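PDB 3F6W: XRE-family like protein from Pseudomonas syringae pv. tomato, which probably binds DNA as a small, all-helical regulator of the xenobiotic response element (XRE) family, through a helix-turn-helix domain. Local coordinates for residues 13-18 / 71-76; 45-50 / 60-65. All blocks are in the same frame, centred on the assembly; numbering follows the deposited sequence. Where two conformers were deposited one is given.

Contact 1: residues 13-18 / 71-76; sequences QALLDL and YALLSK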
loop_
_atom_site.group_PDB
_atom_site.type_symbol
_atom_site.label_atom_id
_atom_site.label_comp_id
_atom_site.label_asym_id
_atom_site.label_seq_id
_atom_site.Cartn_x
_atom_site.Cartn_y
_atom_site.Cartn_z
ATOM N N GLN A 13 2.966 5.378 4.450
ATOM C CA GLN A 13 2.179 5.486 5.671
ATOM C C GLN A 13 2.588 4.420 6.684
ATOM O O GLN A 13 2.633 4.696 7.889
ATOM C CB GLN A 13 0.682 5.439 5.372
ATOM C CG GLN A 13 0.175 6.685 4.650
ATOM C CD GLN A 13 0.050 7.891 5.567
ATOM O OE1 GLN A 13 0.466 8.996 5.220
ATOM N NE2 GLN A 13 -0.527 7.680 6.744
ATOM N N ALA A 14 2.912 3.225 6.195
ATOM C CA ALA A 14 3.380 2.141 7.054
ATOM C C ALA A 14 4.703 2.517 7.708
ATOM O O ALA A 14 4.910 2.276 8.900
ATOM C CB ALA A 14 3.514 0.818 6.248
ATOM N N LEU A 15 5.599 3.130 6.938
ATOM C CA LEU A 15 6.832 3.651 7.524
ATOM C C LEU A 15 6.554 4.668 8.638
ATOM O O LEU A 15 7.179 4.608 9.703
ATOM C CB LEU A 15 7.743 4.255 6.452
ATOM C CG LEU A 15 9.125 4.668 6.952
ATOM C CD1 LEU A 15 9.822 3.469 7.577
ATOM C CD2 LEU A 15 9.944 5.230 5.800
ATOM N N LEU A 16 5.624 5.595 8.415
ATOM C CA LEU A 16 5.274 6.532 9.492
ATOM C C LEU A 16 4.724 5.800 10.731
ATOM O O LEU A 16 5.029 6.169 11.871
ATOM C CB LEU A 16 4.266 7.582 9.026
ATOM C CG LEU A 16 4.727 8.594 7.963
ATOM C CD1 LEU A 16 3.615 9.614 7.729
ATOM C CD2 LEU A 16 6.044 9.274 8.371
ATOM N N ASP A 17 3.894 4.791 10.496
ATOM C CA ASP A 17 3.337 3.954 11.569
ATOM C C ASP A 17 4.481 3.351 12.386
ATOM O O ASP A 17 4.498 3.429 13.623
ATOM C CB ASP A 17 2.458 2.857 10.930
ATOM C CG ASP A 17 1.567 2.113 11.932
ATOM O OD1 ASP A 17 1.436 2.559 13.100
ATOM O OD2 ASP A 17 0.970 1.073 11.524
ATOM N N LEU A 18 5.452 2.759 11.695
ATOM C CA LEU A 18 6.610 2.175 12.370
ATOM C C LEU A 18 7.422 3.201 13.128
ATOM O O LEU A 18 7.934 2.909 14.214
ATOM C CB LEU A 18 7.511 1.422 11.385
ATOM C CG LEU A 18 6.863 0.176 10.764
ATOM C CD1 LEU A 18 7.674 -0.311 9.565
ATOM C CD2 LEU A 18 6.687 -0.933 11.810
ATOM N N TYR A 71 18.712 1.521 8.827
ATOM C CA TYR A 71 18.867 0.431 7.872
ATOM C C TYR A 71 17.969 -0.747 8.252
ATOM O O TYR A 71 17.361 -1.381 7.390
ATOM C CB TYR A 71 20.335 -0.026 7.795
ATOM C CG TYR A 71 21.276 1.040 7.277
ATOM C CD1 TYR A 71 21.597 1.119 5.927
ATOM C CD2 TYR A 71 21.848 1.964 8.142
ATOM C CE1 TYR A 71 22.459 2.091 5.454
ATOM C CE2 TYR A 71 22.703 2.949 7.674
ATOM C CZ TYR A 71 23.001 3.006 6.339
ATOM O OH TYR A 71 23.854 3.971 5.885
ATOM N N ALA A 72 17.900 -1.036 9.547
ATOM C CA ALA A 72 17.087 -2.136 10.038
ATOM C C ALA A 72 15.598 -1.846 9.856
ATOM O O ALA A 72 14.823 -2.740 9.515
ATOM C CB ALA A 72 17.402 -2.428 11.504
ATOM N N LEU A 73 15.190 -0.604 10.091
ATOM C CA LEU A 73 13.779 -0.265 9.939
ATOM C C LEU A 73 13.374 -0.418 8.475
ATOM O O LEU A 73 12.342 -1.013 8.162
ATOM C CB LEU A 73 13.485 1.160 10.441
ATOM C CG LEU A 73 12.023 1.444 10.815
ATOM C CD1 LEU A 73 11.848 2.875 11.303
ATOM C CD2 LEU A 73 11.066 1.158 9.674
ATOM N N LEU A 74 14.196 0.099 7.570
ATOM C CA LEU A 74 13.896 -0.049 6.149
ATOM C C LEU A 74 13.801 -1.522 5.731
ATOM O O LEU A 74 12.936 -1.899 4.938
ATOM C CB LEU A 74 14.952 0.657 5.312
ATOM C CG LEU A 74 14.850 2.177 5.405
ATOM C CD1 LEU A 74 15.972 2.803 4.615
ATOM C CD2 LEU A 74 13.491 2.638 4.883
ATOM N N SER A 75 14.701 -2.343 6.258
ATOM C CA SER A 75 14.718 -3.765 5.921
ATOM C C SER A 75 13.426 -4.446 6.336
ATOM O O SER A 75 12.865 -5.262 5.599
ATOM C CB SER A 75 15.907 -4.439 6.591
ATOM O OG SER A 75 17.107 -3.990 5.998
ATOM N N LYS A 76 12.961 -4.093 7.524
ATOM C CA LYS A 76 11.726 -4.622 8.066
ATOM C C LYS A 76 10.538 -4.192 7.224
ATOM O O LYS A 76 9.654 -4.989 6.927
ATOM C CB LYS A 76 11.555 -4.137 9.497
ATOM C CG LYS A 76 10.189 -4.373 10.085
ATOM C CD LYS A 76 10.157 -3.842 11.499
ATOM C CE LYS A 76 11.447 -4.194 12.217
ATOM N NZ LYS A 76 11.467 -3.733 13.626
#
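Leu73 is the first residue of 71-76 to reach across, and its CD2 methyl does the touching against both Leu15 and Leu18. With CG anti to its backbone N (chi1 -158°), the Leu73 side chain points from helix 70-78 at the 13-18 turn, and CD2 enters between two leucines three residues apart. CD1 of Leu15 lies 3.4 Å from CD2 of Leu73, closer than methyl carbons usually come, so the packing here is tight. The same Leu73 CD2 stands 3.7 Å from CD1 of Leu18, with Leu18 CB a little farther off at 4.0 Å. In both pairs the side chains cross at a slant, branch against branch.

Leu74, next along, is a looser partner. Its CB starts off away from 13-18, but the branch swings back, and CD2 of Leu74 comes to 4.5 Å from CD2 of Leu15. The two methyls of Leu15 are thereby divided, CD1 serving Leu73 and CD2 serving Leu74. At the end of the segment the aliphatic chain of Lys76 runs loosely beside Leu18, at the margin of the contact.

The closest side-chain contacts are all between leucines, and the short axes stay 10.9 Å apart at an angle of 131°, an oblique crossing bridged by these side chains. Ser1 of the second subunit also packs on Leu18. Within the chain, Phe59 of helix 56-66 packs on Leu15, Leu73 and Leu74, and Leu77 of helix 70-78 extends the cluster over Ala14, Leu15 and Leu18, so that three helices share this joint.

Contact 2: residues 45-50 / 60-65; sequences SKTENA and MDFCRG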
loop_
_atom_site.group_PDB
_atom_site.type_symbol
_atom_site.label_atom_id
_atom_site.label_comp_id
_atom_site.label_asym_id
_atom_site.label_seq_id
_atom_site.Cartn_x
_atom_site.Cartn_y
_atom_site.Cartn_z
ATOM N N SER A 45 6.179 16.993 14.304
ATOM C CA SER A 45 4.735 16.812 14.255
ATOM C C SER A 45 4.202 16.719 12.817
ATOM O O SER A 45 3.334 15.906 12.529
ATOM C CB SER A 45 4.001 17.899 15.054
ATOM O OG SER A 45 4.307 19.188 14.561
ATOM N N LYS A 46 4.728 17.534 11.913
ATOM C CA LYS A 46 4.273 17.489 10.520
ATOM C C LYS A 46 4.754 16.218 9.823
ATOM O O LYS A 46 4.085 15.679 8.934
ATOM C CB LYS A 46 4.759 18.722 9.749
ATOM C CG LYS A 46 3.988 19.993 10.097
ATOM C CD LYS A 46 4.275 21.106 9.118
ATOM C CE LYS A 46 3.344 22.281 9.356
ATOM N NZ LYS A 46 3.614 23.382 8.405
ATOM N N THR A 47 5.930 15.744 10.214
ATOM C CA THR A 47 6.422 14.482 9.685
ATOM C C THR A 47 5.461 13.367 10.105
ATOM O O THR A 47 4.986 12.577 9.272
ATOM C CB THR A 47 7.833 14.169 10.198
ATOM O OG1 THR A 47 8.775 15.056 9.587
ATOM C CG2 THR A 47 8.215 12.742 9.841
ATOM N N GLU A 48 5.137 13.314 11.391
ATOM C CA GLU A 48 4.256 12.237 11.879
ATOM C C GLU A 48 2.827 12.331 11.348
ATOM O O GLU A 48 2.173 11.313 11.122
ATOM C CB GLU A 48 4.277 12.138 13.409
ATOM C CG GLU A 48 5.683 11.907 13.959
ATOM C CD GLU A 48 5.729 11.629 15.457
ATOM O OE1 GLU A 48 4.735 11.882 16.154
ATOM O OE2 GLU A 48 6.768 11.146 15.934
ATOM N N ASN A 49 2.347 13.552 11.140
ATOM C CA ASN A 49 1.002 13.762 10.625
ATOM C C ASN A 49 0.895 13.671 9.109
ATOM O O ASN A 49 -0.176 13.884 8.566
ATOM C CB ASN A 49 0.474 15.126 11.073
ATOM C CG ASN A 49 0.415 15.256 12.581
ATOM O OD1 ASN A 49 0.515 14.267 13.301
ATOM N ND2 ASN A 49 0.260 16.483 13.066
ATOM N N ALA A 50 2.002 13.379 8.433
ATOM C CA ALA A 50 2.060 13.356 6.970
ATOM C C ALA A 50 1.720 14.686 6.310
ATOM O O ALA A 50 1.161 14.717 5.203
ATOM C CB ALA A 50 1.167 12.250 6.410
HETATM N N MSE A 60 17.128 9.083 8.142
HETATM C CA MSE A 60 18.250 8.551 8.898
HETATM C C MSE A 60 18.395 9.303 10.222
HETATM O O MSE A 60 18.552 8.682 11.271
HETATM C CB MSE A 60 19.549 8.582 8.080
HETATM C CG MSE A 60 19.558 7.594 6.913
HETATM SE SE MSE A 60 21.357 7.352 6.172
HETATM C CE MSE A 60 21.607 9.149 5.436
ATOM N N ASP A 61 18.321 10.636 10.185
ATOM C CA ASP A 61 18.572 11.437 11.393
ATOM C C ASP A 61 17.452 11.248 12.421
ATOM O O ASP A 61 17.688 11.223 13.636
ATOM C CB ASP A 61 18.690 12.934 11.048
ATOM C CG ASP A 61 19.918 13.260 10.182
ATOM O OD1 ASP A 61 20.790 12.383 9.978
ATOM O OD2 ASP A 61 19.998 14.408 9.689
ATOM N N PHE A 62 16.230 11.136 11.913
ATOM C CA PHE A 62 15.034 10.940 12.735
ATOM C C PHE A 62 15.212 9.641 13.523
ATOM O O PHE A 62 15.040 9.602 14.747
ATOM C CB PHE A 62 13.824 10.852 11.793
ATOM C CG PHE A 62 12.479 11.035 12.461
ATOM C CD1 PHE A 62 11.802 12.242 12.373
ATOM C CD2 PHE A 62 11.862 9.970 13.109
ATOM C CE1 PHE A 62 10.544 12.398 12.955
ATOM C CE2 PHE A 62 10.609 10.116 13.689
ATOM C CZ PHE A 62 9.951 11.333 13.613
ATOM N N CYS A 63 15.589 8.584 12.813
ATOM C CA CYS A 63 15.859 7.287 13.432
ATOM C C CYS A 63 16.939 7.364 14.513
ATOM O O CYS A 63 16.747 6.880 15.642
ATOM C CB CYS A 63 16.271 6.268 12.362
ATOM S SG CYS A 63 14.883 5.674 11.336
ATOM N N ARG A 64 18.077 7.968 14.173
ATOM C CA ARG A 64 19.161 8.098 15.141
ATOM C C ARG A 64 18.678 8.879 16.360
ATOM O O ARG A 64 19.046 8.568 17.491
ATOM C CB ARG A 64 20.404 8.753 14.519
ATOM C CG ARG A 64 21.427 7.770 13.957
ATOM C CD ARG A 64 20.939 7.121 12.690
ATOM N NE ARG A 64 21.874 6.142 12.139
ATOM C CZ ARG A 64 22.624 6.342 11.057
ATOM N NH1 ARG A 64 22.575 7.498 10.410
ATOM N NH2 ARG A 64 23.437 5.388 10.623
ATOM N N GLY A 65 17.836 9.880 16.129
ATOM C CA GLY A 65 17.338 10.709 17.218
ATOM C C GLY A 65 16.481 9.924 18.207
ATOM O O GLY A 65 16.425 10.237 19.399
#
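Phe62 pushes the far end of its ring between the side chains of Thr47 and Glu48, meeting each with a different atom. Turned away from its own amide nitrogen, with chi1 -164°, the ring is sent from helix 56-66 straight at the last turn of helix 41-48. The methyl CG2 of Thr47 approaches obliquely, 3.9 Å from CE1 of Phe62, and the two side chains run toward one another from opposite directions. The Thr47 hydroxyl OG1 is turned back to hydrogen-bond with the carbonyl oxygen of Phe43 within its own helix; the apolar branch is the one given to the ring.

Glu48 comes in at about a right angle to Phe62. Its carboxylate oxygen OE2 sits at the ring edge, in the ring plane and 3.9 Å from CZ of Phe62, where the partly positive ring hydrogens would probably favour it; the carboxylate plane is turned 56° from that of the ring. As expected for the XRE family, helices 30-37 and 41-48 probably form the helix-turn-helix pair, the second being the likely recognition helix, and Phe62 reaches the inner side of that helix from the helix that follows it.

Each carboxylate oxygen has a polar partner: OE2 forms a salt bridge with Arg23 NE, and OE1 accepts a hydrogen bond from Gln30 NE2. Leu19 of helix 3-26 and Leu33 of helix 30-37 pack on Phe62. The chain leaves the helix through a Schellman motif at Ala50, which has positive phi and its N bonded to Thr47 O at 3.2 Å.

The two contacts lie in one five-helix domain with their centres about 12 Å apart. Contact 1 joins helix 3-26 to helix 70-78 and so brings the two ends of the fold together; contact 2, between helices 41-48 and 56-66, falls within the chain so enclosed. They meet directly through Leu16, whose CD2 lies 3.6 Å from Thr47 O and whose CD1 packs on Ala50, and through Tyr71 resting on Arg64. Helix 3-26 forms one side of contact 1 and also backs contact 2. Contact 2 ties the presumed recognition helix to the domain core, whereas contact 1 lies near the N-terminal residues of the second subunit.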